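Local structure of 3-oxoacyl-[acyl-carrier-protein] synthase (Arabidopsis thaliana, 2IX4) at residues 59-64 against 227-232; 184-189 against 201-206; 223-228 against 242-247. The protein catalyses the condensation steps of mitochondrial fatty acid synthesis, lengthening acyl chains by two carbons taken from malonyl-ACP, and works as a homodimer. All blocks are in the same frame, centred on the assembly; numbering follows the deposited sequence.

Contact 1. Residues 59-64 against 227-232; sequences SKVAAF and KFNSSP
Asn229 lays its carboxamide across the start of residues 59-64, where OD1 accepts a hydrogen bond from the backbone N of Lys60 at 3.0 Å. The bond is fairly straight at the hydrogen, 160°, but the donor stands above the carbonyl plane of the amide, 50° out of it, and so off the lone pairs. With CG of Asn229 anti to its carbonyl carbon (chi1 -71°), the amide carbon comes to lie 3.7 Å from CB of Lys60, and the two side chains run at about a right angle. The other end of the amide is held too: ND2 donates to the carbonyl O of Ser58 and to a water that also takes a bond from NZ of Lys60, the same ammonium that reaches the carbonyl O of Leu57. A second water bridges the backbone O atoms of Lys60 and Asn229, donating to both. Without the carboxamide, as with an alanine here, the amide N of Lys60 and the carbonyl O of Ser58 would probably each lose this partner, and a gap would be likely beside CB of Lys60. Next along the strand, CG1 of Val61 packs on CB of Pro232 at 3.8 Å and also borders OD1 of Asn229. A type I beta turn from Phe228 to Ser231, closed by Ser231 N to Phe228 O, brings Pro232 round to that methyl. The turn lies in the long loop between helix 212-220 and strand 251-259, and it packs against the small antiparallel pair of strands 32-34 and 61-63, where Ile32 touches both Val61 and Pro232.

Contact 2. Residues 184-189 against 201-206; sequences HSIGDA and MVAGGT
Helix 181-195 and strand 200-207 are consecutive elements of the thiolase fold, and here the helix packs on the mixed central sheet, its short segment running nearly antiparallel to the strand at 164° with the axes 6.4 Å apart. The short distance is consistent with the alanines and glycine at its middle. CB of Ala189 sits over the strand, 3.7 Å from CB of Ala203 and the same distance from CB of Met201. Ala203 also faces CA of Ile186, whose CG1 passes alongside the backbone of Gly204, 3.9 Å from its CA. The phi and psi of Gly204 would jam a CB against the preceding carbonyl O. Ile186 also touches Ile255 on the adjacent strand 251-259 and Leu426 on strand 422-429 of the same sheet. From the flank of the helix Asp188 reaches the dimer interface, where OD2 is hydrogen-bonded to NE2 of His173 of the second subunit. CB of Ser185 lies 3.1 Å from the carbonyl O of Gly204, while its hydroxyl bonds to the carbonyl O of Thr181. Met201, bent at both chi2 and chi3 (each -68°), curls back so that its terminal CE lies 3.8 Å from CB of Ala189.

Contact 3. Residues 223-228 against 242-247; sequences ALSTKF and DRDGFV
Asp244 reaches across to residues 223-228 with a side chain gripped almost from root to tip. Its CB lies against the aliphatic part of Lys227, 4.0 Å from CD. CG is placed between the backbone N and the carbonyl carbon (chi1 76°), which turns the carboxylate into the bend of the chain at Ser225 to Lys227. OD1 accepts the hydroxyl of Ser225, OG at 2.8 Å on the syn side, and also touches the edge of the Phe228 ring, which stands at 90° to the carboxylate plane. OD2 of Asp244 accepts the backbone N of Thr226 at 2.9 Å. The same Asp244 OD2 takes the backbone N of Lys227 at 3.0 Å, from the opposite face of the carboxylate plane. So many donors would probably stabilise the charged form and fix the rotation of the group. Farther out, NZ of Lys227 makes a salt bridge with OD1 of Asp242 at 3.0 Å, while the backbone O of Asp242 meets the Phe228 ring edge in plane. At the inner end a single beta bridge pairs Leu224 with Phe246: Phe246 N donates to Ala223 O, and Ser225 N to Phe246 O. Any CB on Gly245 would clash with the chain at Leu224. CD2 of Leu224 lies over one face of the Phe246 ring, 3.9 Å from its centroid, a CH-pi contact. That ring stands edge-to-face with His359, a predicted catalytic residue, and its nearest atoms are about 5 Å from the bound hexanoic acid, consistent with this loop, folded on itself, lying beside the ketosynthase active site.

All three contacts lie within the N-terminal part of the ketosynthase. Contacts 1 and 3 are neighbours, their centres 8 Å apart: they share Lys227 and Phe228, and OG of Ser59 reaches the carbonyl O of Ser225, probably as a hydrogen bond. Together they tie the loop between helix 212-220 and strand 251-259 to itself and to the small sheet of strands 32-34 and 61-63. Contact 2 lies across the chain's centre, about 30 Å from contact 1 and 29 Å from contact 3, between centres. Along the chain it is nested within contact 1 and closes before contact 3 opens. The helix-on-sheet core and the loop region do not touch, yet both come near the active site, and strand 251-259, which follows the loop, pairs with strand 200-207.

Contact 1. Residues 59-64 against 227-232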
loop_
_atom_site.group_PDB
_atom_site.type_symbol
_atom_site.label_atom_id
_atom_site.label_comp_id
_atom_site.label_asym_id
_atom_site.label_seq_id
_atom_site.Cartn_x
_atom_site.Cartn_y
_atom_site.Cartn_z
ATOM N N SER A 59 15.301 -23.076 -0.831
ATOM C CA SER A 59 16.036 -22.153 -1.681
ATOM C C SER A 59 17.184 -21.533 -0.898
ATOM O O SER A 59 16.960 -20.885 0.122
ATOM C CB SER A 59 15.100 -21.059 -2.187
ATOM O OG SER A 59 15.753 -20.205 -3.108
ATOM N N LYS A 60 18.409 -21.740 -1.379
ATOM C CA LYS A 60 19.608 -21.244 -0.697
ATOM C C LYS A 60 20.407 -20.287 -1.584
ATOM O O LYS A 60 21.643 -20.251 -1.537
ATOM C CB LYS A 60 20.482 -22.410 -0.212
ATOM C CG LYS A 60 19.810 -23.306 0.839
ATOM C CD LYS A 60 20.762 -24.374 1.339
ATOM C CE LYS A 60 20.120 -25.261 2.398
ATOM N NZ LYS A 60 19.162 -26.250 1.820
ATOM N N VAL A 61 19.681 -19.516 -2.392
ATOM C CA VAL A 61 20.267 -18.496 -3.270
ATOM C C VAL A 61 19.473 -17.198 -3.152
ATOM O O VAL A 61 18.265 -17.222 -2.907
ATOM C CB VAL A 61 20.340 -18.951 -4.770
ATOM C CG1 VAL A 61 21.302 -20.127 -4.945
ATOM C CG2 VAL A 61 18.952 -19.302 -5.326
ATOM N N ALA A 62 20.158 -16.066 -3.309
ATOM C CA ALA A 62 19.511 -14.758 -3.248
ATOM C C ALA A 62 20.395 -13.690 -3.880
ATOM O O ALA A 62 21.598 -13.896 -4.053
ATOM C CB ALA A 62 19.163 -14.391 -1.800
ATOM N N ALA A 63 19.791 -12.556 -4.227
ATOM C CA ALA A 63 20.519 -11.444 -4.829
ATOM C C ALA A 63 20.610 -10.283 -3.852
ATOM O O ALA A 63 19.597 -9.688 -3.492
ATOM C CB ALA A 63 19.845 -11.013 -6.106
ATOM N N PHE A 64 21.835 -9.957 -3.445
ATOM C CA PHE A 64 22.078 -9.025 -2.346
ATOM C C PHE A 64 22.634 -7.684 -2.800
ATOM O O PHE A 64 23.501 -7.623 -3.673
ATOM C CB PHE A 64 23.078 -9.628 -1.349
ATOM C CG PHE A 64 22.573 -10.846 -0.627
ATOM C CD1 PHE A 64 22.782 -12.117 -1.153
ATOM C CD2 PHE A 64 21.913 -10.723 0.590
ATOM C CE1 PHE A 64 22.326 -13.253 -0.485
ATOM C CE2 PHE A 64 21.457 -11.850 1.267
ATOM C CZ PHE A 64 21.660 -13.118 0.723
ATOM N N LYS A 227 16.853 -26.039 -7.189
ATOM C CA LYS A 227 17.769 -27.034 -7.763
ATOM C C LYS A 227 19.114 -26.485 -8.261
ATOM O O LYS A 227 19.957 -27.250 -8.738
ATOM C CB LYS A 227 17.068 -27.846 -8.862
ATOM C CG LYS A 227 16.922 -27.146 -10.209
ATOM C CD LYS A 227 15.827 -27.813 -11.026
ATOM C CE LYS A 227 15.878 -27.421 -12.489
ATOM N NZ LYS A 227 16.753 -28.338 -13.264
ATOM N N PHE A 228 19.311 -25.173 -8.140
ATOM C CA PHE A 228 20.561 -24.539 -8.562
ATOM C C PHE A 228 21.350 -23.956 -7.389
ATOM O O PHE A 228 22.108 -22.997 -7.562
ATOM C CB PHE A 228 20.293 -23.440 -9.601
ATOM C CG PHE A 228 19.637 -23.931 -10.860
ATOM C CD1 PHE A 228 18.309 -23.618 -11.132
ATOM C CD2 PHE A 228 20.350 -24.699 -11.781
ATOM C CE1 PHE A 228 17.692 -24.070 -12.301
ATOM C CE2 PHE A 228 19.743 -25.157 -12.953
ATOM C CZ PHE A 228 18.412 -24.840 -13.212
ATOM N N ASN A 229 21.178 -24.536 -6.203
ATOM C CA ASN A 229 21.845 -24.035 -4.994
ATOM C C ASN A 229 23.377 -24.112 -5.045
ATOM O O ASN A 229 24.066 -23.294 -4.424
ATOM C CB ASN A 229 21.297 -24.726 -3.737
ATOM C CG ASN A 229 19.876 -24.283 -3.390
ATOM O OD1 ASN A 229 19.411 -23.229 -3.828
ATOM N ND2 ASN A 229 19.187 -25.086 -2.588
ATOM N N SER A 230 23.894 -25.088 -5.792
ATOM C CA SER A 230 25.335 -25.258 -5.991
ATOM C C SER A 230 25.872 -24.398 -7.140
ATOM O O SER A 230 27.087 -24.229 -7.285
ATOM C CB SER A 230 25.662 -26.731 -6.238
ATOM O OG SER A 230 25.291 -27.523 -5.124
ATOM N N SER A 231 24.962 -23.861 -7.950
ATOM C CA SER A 231 25.317 -22.996 -9.077
ATOM C C SER A 231 24.462 -21.723 -9.078
ATOM O O SER A 231 23.634 -21.538 -9.974
ATOM C CB SER A 231 25.151 -23.752 -10.400
ATOM O OG SER A 231 25.986 -24.899 -10.445
ATOM N N PRO A 232 24.659 -20.841 -8.074
ATOM C CA PRO A 232 23.804 -19.657 -7.897
ATOM C C PRO A 232 23.678 -18.749 -9.129
ATOM O O PRO A 232 22.588 -18.253 -9.411
ATOM C CB PRO A 232 24.472 -18.900 -6.734
ATOM C CG PRO A 232 25.834 -19.488 -6.603
ATOM C CD PRO A 232 25.706 -20.907 -7.037
HETATM O O HOH W 1 23.551 -22.174 -1.803
HETATM O O HOH W 2 20.255 -27.533 -0.919
#

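Contact 2. Residues 184-189 against 201-206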
loop_
_atom_site.group_PDB
_atom_site.type_symbol
_atom_site.label_atom_id
_atom_site.label_comp_id
_atom_site.label_asym_id
_atom_site.label_seq_id
_atom_site.Cartn_x
_atom_site.Cartn_y
_atom_site.Cartn_z
ATOM N N HIS A 184 2.815 0.378 -9.603
ATOM C CA HIS A 184 1.642 1.133 -9.162
ATOM C C HIS A 184 2.010 2.424 -8.431
ATOM O O HIS A 184 1.320 3.428 -8.575
ATOM C CB HIS A 184 0.736 0.277 -8.275
ATOM C CG HIS A 184 0.009 -0.803 -9.013
ATOM N ND1 HIS A 184 -1.175 -0.582 -9.683
ATOM C CD2 HIS A 184 0.289 -2.118 -9.172
ATOM C CE1 HIS A 184 -1.591 -1.714 -10.225
ATOM N NE2 HIS A 184 -0.723 -2.662 -9.926
ATOM N N SER A 185 3.090 2.401 -7.651
ATOM C CA SER A 185 3.530 3.599 -6.935
ATOM C C SER A 185 3.909 4.708 -7.915
ATOM O O SER A 185 3.534 5.870 -7.727
ATOM C CB SER A 185 4.697 3.285 -5.992
ATOM O OG SER A 185 4.251 2.631 -4.811
ATOM N N ILE A 186 4.644 4.335 -8.959
ATOM C CA ILE A 186 5.032 5.251 -10.033
ATOM C C ILE A 186 3.797 5.706 -10.820
ATOM O O ILE A 186 3.637 6.892 -11.114
ATOM C CB ILE A 186 6.085 4.596 -10.976
ATOM C CG1 ILE A 186 7.464 4.586 -10.304
ATOM C CG2 ILE A 186 6.155 5.321 -12.327
ATOM C CD1 ILE A 186 8.470 3.626 -10.929
ATOM N N GLY A 187 2.924 4.755 -11.139
ATOM C CA GLY A 187 1.708 5.041 -11.890
ATOM C C GLY A 187 0.745 5.963 -11.167
ATOM O O GLY A 187 0.206 6.894 -11.767
ATOM N N ASP A 188 0.519 5.701 -9.881
ATOM C CA ASP A 188 -0.348 6.544 -9.057
ATOM C C ASP A 188 0.190 7.967 -8.969
ATOM O O ASP A 188 -0.576 8.923 -9.022
ATOM C CB ASP A 188 -0.499 5.970 -7.647
ATOM C CG ASP A 188 -1.370 4.724 -7.604
ATOM O OD1 ASP A 188 -2.058 4.415 -8.598
ATOM O OD2 ASP A 188 -1.372 4.058 -6.551
ATOM N N ALA A 189 1.508 8.091 -8.827
ATOM C CA ALA A 189 2.182 9.392 -8.766
ATOM C C ALA A 189 2.014 10.178 -10.067
ATOM O O ALA A 189 1.861 11.405 -10.051
ATOM C CB ALA A 189 3.652 9.199 -8.445
ATOM N N MET A 201 6.844 14.411 -8.342
ATOM C CA MET A 201 6.674 13.254 -7.472
ATOM C C MET A 201 7.933 12.395 -7.458
ATOM O O MET A 201 8.467 12.035 -8.513
ATOM C CB MET A 201 5.469 12.403 -7.899
ATOM C CG MET A 201 4.098 13.036 -7.654
ATOM S SD MET A 201 3.613 13.224 -5.924
ATOM C CE MET A 201 3.398 11.509 -5.413
ATOM N N VAL A 202 8.394 12.076 -6.253
ATOM C CA VAL A 202 9.484 11.138 -6.042
ATOM C C VAL A 202 8.842 9.773 -5.809
ATOM O O VAL A 202 8.244 9.536 -4.760
ATOM C CB VAL A 202 10.348 11.558 -4.831
ATOM C CG1 VAL A 202 11.582 10.678 -4.721
ATOM C CG2 VAL A 202 10.752 13.029 -4.947
ATOM N N ALA A 203 8.953 8.886 -6.797
ATOM C CA ALA A 203 8.166 7.650 -6.809
ATOM C C ALA A 203 8.985 6.402 -7.117
ATOM O O ALA A 203 9.993 6.465 -7.824
ATOM C CB ALA A 203 7.006 7.776 -7.801
ATOM N N GLY A 204 8.539 5.266 -6.587
ATOM C CA GLY A 204 9.201 3.999 -6.856
ATOM C C GLY A 204 8.852 2.888 -5.887
ATOM O O GLY A 204 7.732 2.807 -5.380
ATOM N N GLY A 205 9.828 2.028 -5.634
ATOM C CA GLY A 205 9.616 0.845 -4.817
ATOM C C GLY A 205 10.861 0.469 -4.049
ATOM O O GLY A 205 11.978 0.817 -4.439
ATOM N N THR A 206 10.663 -0.237 -2.943
ATOM C CA THR A 206 11.772 -0.708 -2.128
ATOM C C THR A 206 11.429 -2.037 -1.469
ATOM O O THR A 206 10.261 -2.326 -1.209
ATOM C CB THR A 206 12.214 0.339 -1.070
ATOM O OG1 THR A 206 13.340 -0.164 -0.342
ATOM C CG2 THR A 206 11.078 0.678 -0.098
#

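Contact 3. Residues 223-228 against 242-247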
loop_
_atom_site.group_PDB
_atom_site.type_symbol
_atom_site.label_atom_id
_atom_site.label_comp_id
_atom_site.label_asym_id
_atom_site.label_seq_id
_atom_site.Cartn_x
_atom_site.Cartn_y
_atom_site.Cartn_z
ATOM N N ALA A 223 7.482 -21.082 -4.642
ATOM C CA ALA A 223 7.710 -19.986 -5.568
ATOM C C ALA A 223 9.188 -19.794 -5.909
ATOM O O ALA A 223 9.512 -19.122 -6.892
ATOM C CB ALA A 223 7.124 -18.694 -5.002
ATOM N N LEU A 224 10.070 -20.389 -5.103
ATOM C CA LEU A 224 11.515 -20.153 -5.219
ATOM C C LEU A 224 12.292 -21.253 -5.936
ATOM O O LEU A 224 11.914 -22.427 -5.903
ATOM C CB LEU A 224 12.138 -19.905 -3.838
ATOM C CG LEU A 224 11.657 -18.716 -2.997
ATOM C CD1 LEU A 224 12.524 -18.540 -1.758
ATOM C CD2 LEU A 224 11.627 -17.428 -3.804
ATOM N N SER A 225 13.388 -20.847 -6.576
ATOM C CA SER A 225 14.350 -21.761 -7.190
ATOM C C SER A 225 15.060 -22.591 -6.117
ATOM O O SER A 225 15.502 -22.044 -5.107
ATOM C CB SER A 225 15.379 -20.955 -7.985
ATOM O OG SER A 225 16.409 -21.781 -8.493
ATOM N N THR A 226 15.173 -23.901 -6.338
ATOM C CA THR A 226 15.790 -24.802 -5.354
ATOM C C THR A 226 16.907 -25.708 -5.900
ATOM O O THR A 226 17.804 -26.101 -5.150
ATOM C CB THR A 226 14.741 -25.706 -4.643
ATOM O OG1 THR A 226 14.253 -26.696 -5.555
ATOM C CG2 THR A 226 13.574 -24.883 -4.097
ATOM N N LYS A 227 16.853 -26.039 -7.189
ATOM C CA LYS A 227 17.769 -27.034 -7.763
ATOM C C LYS A 227 19.114 -26.485 -8.261
ATOM O O LYS A 227 19.957 -27.250 -8.738
ATOM C CB LYS A 227 17.068 -27.846 -8.862
ATOM C CG LYS A 227 16.922 -27.146 -10.209
ATOM C CD LYS A 227 15.827 -27.813 -11.026
ATOM C CE LYS A 227 15.878 -27.421 -12.489
ATOM N NZ LYS A 227 16.753 -28.338 -13.264
ATOM N N PHE A 228 19.311 -25.173 -8.140
ATOM C CA PHE A 228 20.561 -24.539 -8.562
ATOM C C PHE A 228 21.350 -23.956 -7.389
ATOM O O PHE A 228 22.108 -22.997 -7.562
ATOM C CB PHE A 228 20.293 -23.440 -9.601
ATOM C CG PHE A 228 19.637 -23.931 -10.860
ATOM C CD1 PHE A 228 18.309 -23.618 -11.132
ATOM C CD2 PHE A 228 20.350 -24.699 -11.781
ATOM C CE1 PHE A 228 17.692 -24.070 -12.301
ATOM C CE2 PHE A 228 19.743 -25.157 -12.953
ATOM C CZ PHE A 228 18.412 -24.840 -13.212
ATOM N N ASP A 242 14.642 -24.901 -18.098
ATOM C CA ASP A 242 15.023 -25.448 -16.796
ATOM C C ASP A 242 14.770 -24.536 -15.593
ATOM O O ASP A 242 15.245 -24.823 -14.493
ATOM C CB ASP A 242 16.477 -25.923 -16.823
ATOM C CG ASP A 242 16.588 -27.396 -17.125
ATOM O OD1 ASP A 242 16.289 -28.209 -16.221
ATOM O OD2 ASP A 242 16.967 -27.739 -18.266
ATOM N N ARG A 243 14.014 -23.458 -15.799
ATOM C CA ARG A 243 13.610 -22.570 -14.702
ATOM C C ARG A 243 12.776 -23.330 -13.662
ATOM O O ARG A 243 11.997 -24.214 -14.017
ATOM C CB ARG A 243 12.861 -21.338 -15.237
ATOM C CG ARG A 243 11.505 -21.625 -15.889
ATOM C CD ARG A 243 10.983 -20.415 -16.650
ATOM N NE ARG A 243 9.661 -20.644 -17.236
ATOM C CZ ARG A 243 9.441 -21.157 -18.445
ATOM N NH1 ARG A 243 10.454 -21.511 -19.222
ATOM N NH2 ARG A 243 8.197 -21.320 -18.881
ATOM N N ASP A 244 12.961 -22.999 -12.385
ATOM C CA ASP A 244 12.270 -23.716 -11.306
ATOM C C ASP A 244 11.795 -22.819 -10.148
ATOM O O ASP A 244 11.629 -23.283 -9.019
ATOM C CB ASP A 244 13.133 -24.884 -10.792
ATOM C CG ASP A 244 14.288 -24.429 -9.902
ATOM O OD1 ASP A 244 14.921 -23.387 -10.190
ATOM O OD2 ASP A 244 14.563 -25.129 -8.903
ATOM N N GLY A 245 11.566 -21.541 -10.445
ATOM C CA GLY A 245 11.096 -20.582 -9.448
ATOM C C GLY A 245 12.010 -19.373 -9.409
ATOM O O GLY A 245 13.129 -19.427 -9.920
ATOM N N PHE A 246 11.547 -18.279 -8.812
ATOM C CA PHE A 246 12.370 -17.071 -8.769
ATOM C C PHE A 246 13.397 -17.069 -7.632
ATOM O O PHE A 246 13.354 -17.905 -6.728
ATOM C CB PHE A 246 11.531 -15.775 -8.814
ATOM C CG PHE A 246 10.689 -15.521 -7.593
ATOM C CD1 PHE A 246 11.225 -14.877 -6.477
ATOM C CD2 PHE A 246 9.342 -15.872 -7.579
ATOM C CE1 PHE A 246 10.441 -14.612 -5.354
ATOM C CE2 PHE A 246 8.550 -15.614 -6.463
ATOM C CZ PHE A 246 9.100 -14.982 -5.347
ATOM N N VAL A 247 14.331 -16.130 -7.714
ATOM C CA VAL A 247 15.352 -15.947 -6.701
ATOM C C VAL A 247 15.070 -14.596 -6.066
ATOM O O VAL A 247 15.021 -13.590 -6.768
ATOM C CB VAL A 247 16.768 -15.966 -7.328
ATOM C CG1 VAL A 247 17.830 -15.681 -6.280
ATOM C CG2 VAL A 247 17.036 -17.308 -8.007
HETATM O O HOH W 3 12.771 -26.521 -7.793
#